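Local structure of glucosamine-6-phosphate deaminase (Thermotoga maritima, 1J5X) at residues E54-G59 with R81-P86; S71-R76 with M220-G225; I85-V90 with T114-A119; G102-F107 with H128-I133. The protein belongs to the SIS-domain proteins, built on a parallel beta sheet flanked by helices, and here carries two such alpha/beta sheets in one chain. One frame throughout, in Å; residues are numbered along the deposited sequence.

Contact 1: E54-G59 with R81-P86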
# COMPACT_ATOMS: atom_id res chain seq x y z
N GLU A 54 19.64 -1.95 -11.76
CA GLU A 54 18.70 -2.66 -10.90
C GLU A 54 18.36 -1.75 -9.72
O GLU A 54 19.25 -1.08 -9.16
CB GLU A 54 19.36 -3.96 -10.42
CG GLU A 54 18.85 -4.55 -9.12
CD GLU A 54 19.91 -5.42 -8.34
OE1 GLU A 54 20.90 -4.89 -7.72
OE2 GLU A 54 19.73 -6.65 -8.34
N VAL A 55 17.08 -1.68 -9.37
CA VAL A 55 16.71 -0.82 -8.25
C VAL A 55 15.96 -1.67 -7.24
O VAL A 55 15.06 -2.43 -7.60
CB VAL A 55 15.90 0.37 -8.68
CG1 VAL A 55 15.51 1.24 -7.42
CG2 VAL A 55 16.74 1.20 -9.71
N LEU A 56 16.42 -1.60 -5.99
CA LEU A 56 15.79 -2.34 -4.91
C LEU A 56 14.85 -1.43 -4.08
O LEU A 56 15.06 -0.22 -4.00
CB LEU A 56 16.85 -2.87 -3.94
CG LEU A 56 18.06 -3.61 -4.54
CD1 LEU A 56 18.88 -4.20 -3.36
CD2 LEU A 56 17.59 -4.69 -5.45
N PHE A 57 13.81 -2.05 -3.50
CA PHE A 57 12.83 -1.35 -2.66
C PHE A 57 12.80 -2.23 -1.42
O PHE A 57 12.43 -3.39 -1.50
CB PHE A 57 11.50 -1.30 -3.39
CG PHE A 57 11.57 -0.44 -4.63
CD1 PHE A 57 12.00 -1.00 -5.86
CD2 PHE A 57 11.28 0.90 -4.56
CE1 PHE A 57 12.12 -0.17 -7.00
CE2 PHE A 57 11.39 1.74 -5.68
CZ PHE A 57 11.82 1.19 -6.91
N VAL A 58 13.19 -1.67 -0.27
CA VAL A 58 13.38 -2.54 0.92
C VAL A 58 12.62 -1.97 2.12
O VAL A 58 12.77 -0.78 2.40
CB VAL A 58 14.92 -2.53 1.25
CG1 VAL A 58 15.23 -3.35 2.50
CG2 VAL A 58 15.73 -3.10 0.00
N GLY A 59 11.86 -2.79 2.82
CA GLY A 59 11.12 -2.24 3.96
C GLY A 59 10.44 -3.33 4.75
O GLY A 59 10.59 -4.48 4.37
N ARG A 81 15.08 -3.32 -14.08
CA ARG A 81 14.86 -4.46 -13.23
C ARG A 81 14.63 -3.96 -11.78
O ARG A 81 15.39 -3.11 -11.34
CB ARG A 81 16.09 -5.37 -13.26
CG ARG A 81 16.34 -6.02 -14.66
CD ARG A 81 17.72 -6.71 -14.74
NE ARG A 81 18.82 -5.74 -14.72
CZ ARG A 81 20.01 -5.93 -14.15
NH1 ARG A 81 20.31 -7.08 -13.55
NH2 ARG A 81 20.92 -4.94 -14.18
N THR A 82 13.60 -4.45 -11.10
CA THR A 82 13.39 -4.04 -9.67
C THR A 82 13.21 -5.26 -8.78
O THR A 82 12.85 -6.32 -9.25
CB THR A 82 12.13 -3.15 -9.48
OG1 THR A 82 10.93 -3.89 -9.79
CG2 THR A 82 12.22 -1.90 -10.39
N LYS A 83 13.45 -5.12 -7.47
CA LYS A 83 13.23 -6.21 -6.54
C LYS A 83 12.69 -5.51 -5.27
O LYS A 83 13.12 -4.42 -4.95
CB LYS A 83 14.51 -6.98 -6.12
CG LYS A 83 15.23 -7.77 -7.18
CD LYS A 83 16.34 -8.62 -6.53
CE LYS A 83 15.78 -9.60 -5.47
NZ LYS A 83 16.88 -10.45 -4.76
N ALA A 84 11.68 -6.11 -4.66
CA ALA A 84 11.13 -5.59 -3.37
C ALA A 84 11.59 -6.70 -2.40
O ALA A 84 11.41 -7.93 -2.69
CB ALA A 84 9.62 -5.54 -3.43
N ILE A 85 12.18 -6.31 -1.27
CA ILE A 85 12.71 -7.30 -0.32
C ILE A 85 12.38 -6.89 1.12
O ILE A 85 12.56 -5.71 1.48
CB ILE A 85 14.29 -7.34 -0.38
CG1 ILE A 85 14.74 -7.45 -1.87
CG2 ILE A 85 14.86 -8.52 0.50
CD1 ILE A 85 16.24 -7.17 -2.14
N PRO A 86 11.90 -7.85 1.92
CA PRO A 86 11.61 -7.50 3.33
C PRO A 86 12.97 -7.12 3.92
O PRO A 86 13.95 -7.81 3.67
CB PRO A 86 11.08 -8.81 3.93
CG PRO A 86 10.43 -9.52 2.73
CD PRO A 86 11.42 -9.22 1.59
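Phe57 and Thr82 meet on the packed side of this parallel strand pair. Thr82 CG2 lies 3.8 Å from Phe57 CE1 at the edge of the ring, and Lys83 O sits in the ring plane at the same border. Phe57 CG stands anti to its carbonyl carbon (chi1 -66°), a turn that carries the ring along the sheet toward Thr82. Beta-branched Thr82 suits a strand, and here both branches are used: the methyl packs at the ring edge while the hydroxyl bonds to Ser71 O.

The opposite face is apolar at one end and looser at the other. Leu56 CD1 approaches Ile85 CD1 to 4.2 Å among buried neighbours, whereas Leu56 CD2 rests 3.9 Å from Lys83 CB, before the lysine chain leads its amino group away. At the exposed end Glu54 CB lies over one guanidinium face of Arg81, toward its rim, 4.2 Å from NH2.

Five backbone hydrogen bonds join the strands, from Val55 N to Arg81 O (3.0 Å) through to the longer Gly59 N to Ile85 O (3.3 Å).

The pair forms the two strands of a right-handed beta-alpha-beta unit. Helix 62-78 covers the Phe57 face, helix 87-91 packs against Val58 and Ile85, and strand 102-107 continues the sheet beyond strand 54-59.

Contact 2: S71-R76 with M220-G225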
# COMPACT_ATOMS: atom_id res chain seq x y z
N SER A 71 7.69 -1.08 -6.61
CA SER A 71 8.65 -1.85 -7.43
C SER A 71 7.95 -2.26 -8.77
O SER A 71 8.55 -2.17 -9.87
CB SER A 71 9.17 -3.11 -6.70
OG SER A 71 8.20 -4.13 -6.51
N TYR A 72 6.70 -2.68 -8.68
CA TYR A 72 6.00 -3.06 -9.93
C TYR A 72 5.91 -1.83 -10.84
O TYR A 72 6.17 -1.89 -12.05
CB TYR A 72 4.54 -3.50 -9.72
CG TYR A 72 4.30 -4.88 -9.18
CD1 TYR A 72 4.37 -5.99 -10.01
CD2 TYR A 72 3.96 -5.07 -7.86
CE1 TYR A 72 4.11 -7.27 -9.52
CE2 TYR A 72 3.70 -6.31 -7.36
CZ TYR A 72 3.77 -7.42 -8.19
OH TYR A 72 3.49 -8.67 -7.69
N TYR A 73 5.48 -0.70 -10.28
CA TYR A 73 5.31 0.51 -11.09
C TYR A 73 6.61 1.02 -11.71
O TYR A 73 6.63 1.47 -12.88
CB TYR A 73 4.65 1.60 -10.25
CG TYR A 73 4.02 2.70 -11.08
CD1 TYR A 73 2.88 2.47 -11.85
CD2 TYR A 73 4.60 3.96 -11.14
CE1 TYR A 73 2.32 3.47 -12.66
CE2 TYR A 73 4.04 4.97 -11.93
CZ TYR A 73 2.91 4.73 -12.70
OH TYR A 73 2.40 5.69 -13.55
N PHE A 74 7.68 1.02 -10.93
CA PHE A 74 8.98 1.44 -11.49
C PHE A 74 9.43 0.58 -12.66
O PHE A 74 9.91 1.10 -13.69
CB PHE A 74 10.08 1.39 -10.44
CG PHE A 74 10.35 2.72 -9.84
CD1 PHE A 74 9.36 3.36 -9.10
CD2 PHE A 74 11.61 3.33 -9.97
CE1 PHE A 74 9.61 4.58 -8.50
CE2 PHE A 74 11.87 4.56 -9.38
CZ PHE A 74 10.88 5.19 -8.65
N GLU A 75 9.30 -0.72 -12.52
CA GLU A 75 9.67 -1.61 -13.61
C GLU A 75 8.75 -1.32 -14.80
O GLU A 75 9.21 -1.30 -15.95
CB GLU A 75 9.48 -3.08 -13.22
CG GLU A 75 9.85 -4.00 -14.35
CD GLU A 75 9.81 -5.52 -14.01
OE1 GLU A 75 8.96 -5.97 -13.21
OE2 GLU A 75 10.63 -6.27 -14.58
N ARG A 76 7.49 -1.09 -14.53
CA ARG A 76 6.50 -0.83 -15.60
C ARG A 76 6.79 0.46 -16.37
O ARG A 76 6.80 0.49 -17.62
CB ARG A 76 5.08 -0.74 -15.00
CG ARG A 76 3.96 -0.55 -16.05
CD ARG A 76 2.56 -0.45 -15.46
NE ARG A 76 2.19 -1.60 -14.61
CZ ARG A 76 1.85 -2.80 -15.06
NH1 ARG A 76 1.83 -3.05 -16.38
NH2 ARG A 76 1.54 -3.79 -14.20
N MSE A 220 -4.16 -7.68 -9.17
CA MSE A 220 -2.94 -8.06 -9.86
C MSE A 220 -1.87 -6.98 -9.85
O MSE A 220 -2.18 -5.79 -9.84
CB MSE A 220 -3.22 -8.37 -11.36
CG MSE A 220 -4.16 -9.57 -11.49
SE MSE A 220 -4.35 -9.80 -13.48
CE MSE A 220 -5.08 -11.69 -13.53
N SER A 221 -0.61 -7.44 -9.91
CA SER A 221 0.55 -6.58 -10.01
C SER A 221 0.52 -5.48 -8.97
O SER A 221 0.49 -5.81 -7.79
CB SER A 221 0.60 -5.98 -11.43
OG SER A 221 0.55 -7.03 -12.37
N GLU A 222 0.59 -4.20 -9.37
CA GLU A 222 0.51 -3.14 -8.35
C GLU A 222 -0.72 -3.31 -7.44
O GLU A 222 -0.63 -2.99 -6.22
CB GLU A 222 0.38 -1.75 -8.96
CG GLU A 222 1.64 -1.21 -9.59
CD GLU A 222 1.78 -1.70 -11.10
OE1 GLU A 222 1.34 -2.81 -11.44
OE2 GLU A 222 2.41 -0.98 -11.91
N PHE A 223 -1.84 -3.80 -7.99
CA PHE A 223 -3.06 -3.98 -7.17
C PHE A 223 -2.97 -5.15 -6.20
O PHE A 223 -3.81 -5.27 -5.29
CB PHE A 223 -4.28 -4.09 -8.05
CG PHE A 223 -4.59 -2.80 -8.81
CD1 PHE A 223 -3.80 -1.63 -8.59
CD2 PHE A 223 -5.63 -2.79 -9.73
CE1 PHE A 223 -4.05 -0.44 -9.28
CE2 PHE A 223 -5.91 -1.62 -10.45
CZ PHE A 223 -5.11 -0.43 -10.23
N PHE A 224 -2.02 -6.06 -6.43
CA PHE A 224 -1.75 -7.15 -5.47
C PHE A 224 -1.05 -6.48 -4.28
O PHE A 224 -1.36 -6.78 -3.13
CB PHE A 224 -0.79 -8.21 -6.04
CG PHE A 224 -0.37 -9.21 -5.02
CD1 PHE A 224 -1.32 -10.01 -4.39
CD2 PHE A 224 0.96 -9.27 -4.61
CE1 PHE A 224 -0.97 -10.86 -3.35
CE2 PHE A 224 1.34 -10.15 -3.55
CZ PHE A 224 0.36 -10.92 -2.92
N GLY A 225 -0.08 -5.60 -4.55
CA GLY A 225 0.57 -4.88 -3.45
C GLY A 225 -0.49 -4.10 -2.64
O GLY A 225 -0.46 -4.05 -1.40
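Tyr72 lies against the turn that starts helix 222-238, with the Ser221-Glu222 peptide over one face of its ring. Ser221 C stands 3.5 Å above the ring plane, over the centre, and Ser221 O comes within 3.3 Å of Tyr72 CE2. A broad aromatic suits this place because its flat face can cover a planar peptide. Tyr72 CB meanwhile touches Glu222 CD at 3.6 Å, and the phenol oxygen reaches toward the Phe224 ring.

One residue on, Tyr73 offers an edge instead of a face: CD1 is 3.5 Å from Glu222 OE2, with the ring and carboxylate planes 64° apart. Its hydroxyl bonds to Asp176.

A turn after Tyr72, Arg76 makes the salt bridge. NE bonds to Glu222 OE2 at 2.8 Å and NH2 to Glu222 OE1 at 2.9 Å, a side-on, two-nitrogen grip in which both oxygens use their syn lone pairs. The guanidinium and carboxylate are nearly coplanar, 16° apart, so the paired hydrogen bonds should restrain rotation of both groups. Glu222 bends at chi2 (85°) to bring its carboxylate back to the arginine, pairing a buried acid with its countercharge.

Trp305 adds a cation-pi contact to Arg76. Helix 62-78, which packs on strands 54-59 and 81-86 and on helix 162-179, is thus joined to the start of helix 222-238, a few residues after strand 214-218 of the second sheet.

Contact 3: I85-V90 with T114-A119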
# COMPACT_ATOMS: atom_id res chain seq x y z
N ILE A 85 12.18 -6.31 -1.27
CA ILE A 85 12.71 -7.30 -0.32
C ILE A 85 12.38 -6.89 1.12
O ILE A 85 12.56 -5.71 1.48
CB ILE A 85 14.29 -7.34 -0.38
CG1 ILE A 85 14.74 -7.45 -1.87
CG2 ILE A 85 14.86 -8.52 0.50
CD1 ILE A 85 16.24 -7.17 -2.14
N PRO A 86 11.90 -7.85 1.92
CA PRO A 86 11.61 -7.50 3.33
C PRO A 86 12.97 -7.12 3.92
O PRO A 86 13.95 -7.81 3.67
CB PRO A 86 11.08 -8.81 3.93
CG PRO A 86 10.43 -9.52 2.73
CD PRO A 86 11.42 -9.22 1.59
N ALA A 87 13.04 -6.05 4.74
CA ALA A 87 14.35 -5.63 5.19
C ALA A 87 15.14 -6.63 6.00
O ALA A 87 16.37 -6.57 5.95
CB ALA A 87 14.32 -4.28 5.96
N GLY A 88 14.45 -7.49 6.75
CA GLY A 88 15.15 -8.50 7.53
C GLY A 88 16.01 -9.42 6.66
O GLY A 88 17.08 -9.85 7.07
N GLU A 89 15.54 -9.76 5.46
CA GLU A 89 16.32 -10.62 4.58
C GLU A 89 17.62 -9.94 4.12
O GLU A 89 18.64 -10.61 3.90
CB GLU A 89 15.46 -11.07 3.37
CG GLU A 89 14.21 -11.86 3.89
CD GLU A 89 13.42 -12.51 2.77
OE1 GLU A 89 13.71 -12.21 1.57
OE2 GLU A 89 12.50 -13.28 3.10
N VAL A 90 17.59 -8.63 3.97
CA VAL A 90 18.77 -7.91 3.56
C VAL A 90 19.69 -7.77 4.79
O VAL A 90 20.89 -7.99 4.72
CB VAL A 90 18.43 -6.48 3.04
CG1 VAL A 90 19.72 -5.72 2.67
CG2 VAL A 90 17.49 -6.57 1.74
N THR A 114 14.96 -1.08 13.22
CA THR A 114 16.27 -1.74 13.27
C THR A 114 16.66 -2.50 12.01
O THR A 114 17.77 -2.34 11.52
CB THR A 114 16.37 -2.69 14.44
OG1 THR A 114 15.96 -2.03 15.67
CG2 THR A 114 17.81 -3.11 14.58
N GLU A 115 15.74 -3.30 11.51
CA GLU A 115 16.02 -4.09 10.30
C GLU A 115 16.35 -3.21 9.09
O GLU A 115 17.18 -3.58 8.27
CB GLU A 115 14.80 -4.97 10.03
CG GLU A 115 14.68 -6.10 11.02
CD GLU A 115 13.28 -6.66 11.01
OE1 GLU A 115 12.94 -7.31 9.97
OE2 GLU A 115 12.49 -6.44 11.96
N VAL A 116 15.72 -2.03 9.00
CA VAL A 116 15.94 -1.15 7.85
C VAL A 116 17.29 -0.51 7.98
O VAL A 116 17.98 -0.30 6.98
CB VAL A 116 14.79 -0.09 7.74
CG1 VAL A 116 15.04 0.88 6.55
CG2 VAL A 116 13.50 -0.81 7.54
N LEU A 117 17.68 -0.15 9.23
CA LEU A 117 18.99 0.43 9.43
C LEU A 117 20.09 -0.62 9.20
O LEU A 117 21.19 -0.33 8.66
CB LEU A 117 19.08 1.01 10.87
CG LEU A 117 18.20 2.27 10.93
CD1 LEU A 117 18.12 2.69 12.46
CD2 LEU A 117 18.82 3.37 10.07
N LEU A 118 19.82 -1.86 9.59
CA LEU A 118 20.84 -2.88 9.34
C LEU A 118 20.95 -3.09 7.84
O LEU A 118 22.07 -3.24 7.30
CB LEU A 118 20.46 -4.21 9.98
CG LEU A 118 20.54 -4.17 11.52
CD1 LEU A 118 19.87 -5.39 12.13
CD2 LEU A 118 22.01 -4.10 11.92
N ALA A 119 19.80 -3.12 7.17
CA ALA A 119 19.82 -3.29 5.70
C ALA A 119 20.58 -2.16 5.03
O ALA A 119 21.35 -2.37 4.09
CB ALA A 119 18.32 -3.37 5.17
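Ala87 and Gly88 bring the short helix 87-91 against helix 114-125, two helices on one side of the parallel alpha/beta sheet of the SIS domain. The small residues let the backbones come close: the CA atoms of Gly88 and Glu115 are 5.3 Å apart.

Along helix 114-125, Glu115 is the first to touch. Ala87 CB packs 3.7 Å from Glu115 O, while the glutamate side chain, extended beyond CG, brings OE1 to 3.5 Å from Gly88 CA. The absence of a side chain at Gly88 leaves room for this carboxylate to lie against the backbone.

Val116 follows. Although its CB is directed away from helix 87-91, the CG2 branch still meets Ala87 CB at 3.9 Å, because CG2 lies anti to the carbonyl carbon and beside the backbone N.

One turn beyond Glu115, Ala119 presents its methyl to two partners, Ala87 and Val90. A short side chain suits this position, which also packs against Val58 of strand 54-59. Val90 has CG1 anti to its backbone N (chi1 178°), and that branch makes the closer of the two methyl contacts: Val90 CG1 rests 3.7 Å from Ala119 CB, against 4.2 Å between the CB atoms of Ala87 and Ala119.

Contact 4: G102-F107 with H128-I133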
# COMPACT_ATOMS: atom_id res chain seq x y z
N GLY A 102 24.14 -0.71 -7.48
CA GLY A 102 22.75 -0.40 -7.72
C GLY A 102 22.26 0.75 -6.87
O GLY A 102 23.07 1.51 -6.27
N LEU A 103 20.95 0.91 -6.83
CA LEU A 103 20.30 1.97 -6.06
C LEU A 103 19.25 1.24 -5.20
O LEU A 103 18.63 0.30 -5.69
CB LEU A 103 19.59 2.94 -6.98
CG LEU A 103 18.86 4.10 -6.30
CD1 LEU A 103 19.87 5.01 -5.57
CD2 LEU A 103 18.12 4.93 -7.35
N ALA A 104 19.09 1.63 -3.93
CA ALA A 104 18.12 0.98 -3.05
C ALA A 104 17.28 2.02 -2.33
O ALA A 104 17.81 2.95 -1.73
CB ALA A 104 18.84 0.11 -2.03
N PHE A 105 15.96 1.86 -2.40
CA PHE A 105 15.08 2.76 -1.66
C PHE A 105 14.80 1.98 -0.37
O PHE A 105 14.32 0.83 -0.40
CB PHE A 105 13.74 3.01 -2.36
CG PHE A 105 13.82 3.92 -3.58
CD1 PHE A 105 14.39 3.48 -4.79
CD2 PHE A 105 13.25 5.19 -3.52
CE1 PHE A 105 14.37 4.33 -5.93
CE2 PHE A 105 13.23 6.02 -4.64
CZ PHE A 105 13.79 5.58 -5.84
N LEU A 106 15.10 2.60 0.76
CA LEU A 106 14.87 1.99 2.11
C LEU A 106 13.67 2.74 2.77
O LEU A 106 13.67 3.97 2.82
CB LEU A 106 16.15 2.18 2.96
CG LEU A 106 17.40 1.31 2.76
CD1 LEU A 106 17.22 -0.00 3.43
CD2 LEU A 106 17.71 1.15 1.27
N PHE A 107 12.66 2.01 3.23
CA PHE A 107 11.47 2.62 3.81
C PHE A 107 11.32 2.35 5.30
O PHE A 107 11.35 1.20 5.72
CB PHE A 107 10.20 2.06 3.16
CG PHE A 107 10.10 2.28 1.67
CD1 PHE A 107 10.84 1.50 0.80
CD2 PHE A 107 9.27 3.29 1.16
CE1 PHE A 107 10.77 1.73 -0.59
CE2 PHE A 107 9.17 3.54 -0.25
CZ PHE A 107 9.93 2.75 -1.13
N HIS A 128 25.90 -0.23 -2.87
CA HIS A 128 24.59 0.23 -3.33
C HIS A 128 24.37 1.60 -2.67
O HIS A 128 24.64 1.76 -1.48
CB HIS A 128 23.50 -0.74 -2.87
CG HIS A 128 23.39 -1.96 -3.73
ND1 HIS A 128 24.24 -2.99 -3.91
CD2 HIS A 128 22.34 -2.17 -4.58
CE1 HIS A 128 23.69 -3.80 -4.88
NE2 HIS A 128 22.54 -3.28 -5.27
N ARG A 129 23.94 2.60 -3.43
CA ARG A 129 23.63 3.90 -2.85
C ARG A 129 22.19 3.82 -2.31
O ARG A 129 21.27 3.28 -2.98
CB ARG A 129 23.77 5.00 -3.89
CG ARG A 129 23.48 6.37 -3.27
CD ARG A 129 23.79 7.52 -4.18
NE ARG A 129 25.19 7.55 -4.58
CZ ARG A 129 25.77 8.64 -5.09
NH1 ARG A 129 25.06 9.78 -5.24
NH2 ARG A 129 27.06 8.61 -5.45
N THR A 130 21.98 4.32 -1.10
CA THR A 130 20.67 4.24 -0.48
C THR A 130 19.88 5.52 -0.37
O THR A 130 20.42 6.62 -0.05
CB THR A 130 20.76 3.60 0.95
OG1 THR A 130 21.54 4.50 1.81
CG2 THR A 130 21.49 2.24 0.89
N ILE A 131 18.58 5.39 -0.62
CA ILE A 131 17.68 6.51 -0.50
C ILE A 131 16.83 6.25 0.74
O ILE A 131 16.18 5.21 0.84
CB ILE A 131 16.75 6.64 -1.72
CG1 ILE A 131 17.59 7.06 -2.95
CG2 ILE A 131 15.65 7.65 -1.42
CD1 ILE A 131 16.84 6.71 -4.26
N GLY A 132 16.83 7.21 1.68
CA GLY A 132 16.09 7.00 2.90
C GLY A 132 14.70 7.57 2.93
O GLY A 132 14.53 8.76 3.18
N ILE A 133 13.68 6.74 2.75
CA ILE A 133 12.32 7.28 2.76
C ILE A 133 11.78 7.21 4.19
O ILE A 133 11.60 6.12 4.72
CB ILE A 133 11.42 6.44 1.87
CG1 ILE A 133 11.97 6.43 0.43
CG2 ILE A 133 9.94 6.92 1.94
CD1 ILE A 133 11.87 7.77 -0.30
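Ile131 lays the end of its side chain over the Phe105 ring: CD1 stands 3.6 Å from the ring centroid and only 13° off the normal, a CH-pi contact over the face. The two side chains run alongside each other in the same direction. With CG1 anti to the carbonyl carbon (chi1 -69°), Ile131 swings its longer branch over the aromatic, and the same CD1 also meets Leu103 CD1 at 3.7 Å. Isoleucine suits the place because its longer branch can reach both the ring and the leucine.

Further along, Phe107 and Ile133 repeat the side-by-side pairing less centrally. Ile133 CG1 lies over one face toward the rim, and CG2 touches Phe107 CD2 at 3.8 Å.

Five hydrogen bonds bind the backbones in parallel register, the straightest being Leu106 N to Ile131 O (2.8 Å, 173°). The strands belong to a beta-alpha-beta unit whose crossover, helix 114-125, covers the other face, that of Ala104, Leu106 and Thr130. There the Leu106 side chain runs across that of Thr130, its CD2 3.9 Å from Thr130 CB. Thr130 turns its hydroxyl to Asn120 OD1 on that helix, so one small side chain serves both packing and polar bonding.

At the start of the pair the His128 ring lies over Gly102, whose N is 3.7 Å above the ring plane, displaced toward the rim. With no side chain on Gly102, the imidazole can bring a face against the backbone there. His128 ND1 bonds to Arg126 O, and NE2 has a weak hydrogen bond to Glu54 OE1.

Overall arrangement
After the N-terminal helices, strand 54-59 runs into helix 62-78 and returns as strand 81-86, where contact 1 closes the first loop. Helix 87-91 follows directly, so contact 3 shares Ile85 and Pro86 with contact 1; it closes on helix 114-125 after the chain has passed through strand 102-107. Contact 4, opened by that strand, closes at strand 128-134 and therefore crosses contact 3, while contacts 1 and 4 stand in series. Contacts 1 and 4 pair strands of one sheet, held together by hydrogen bonds between strands 54-59 and 102-107, and contact 3 joins helices on one side of it. Contact 2 leaves helix 62-78, crosses contact 1, encloses contacts 3 and 4, and ties this domain to the chain's second half.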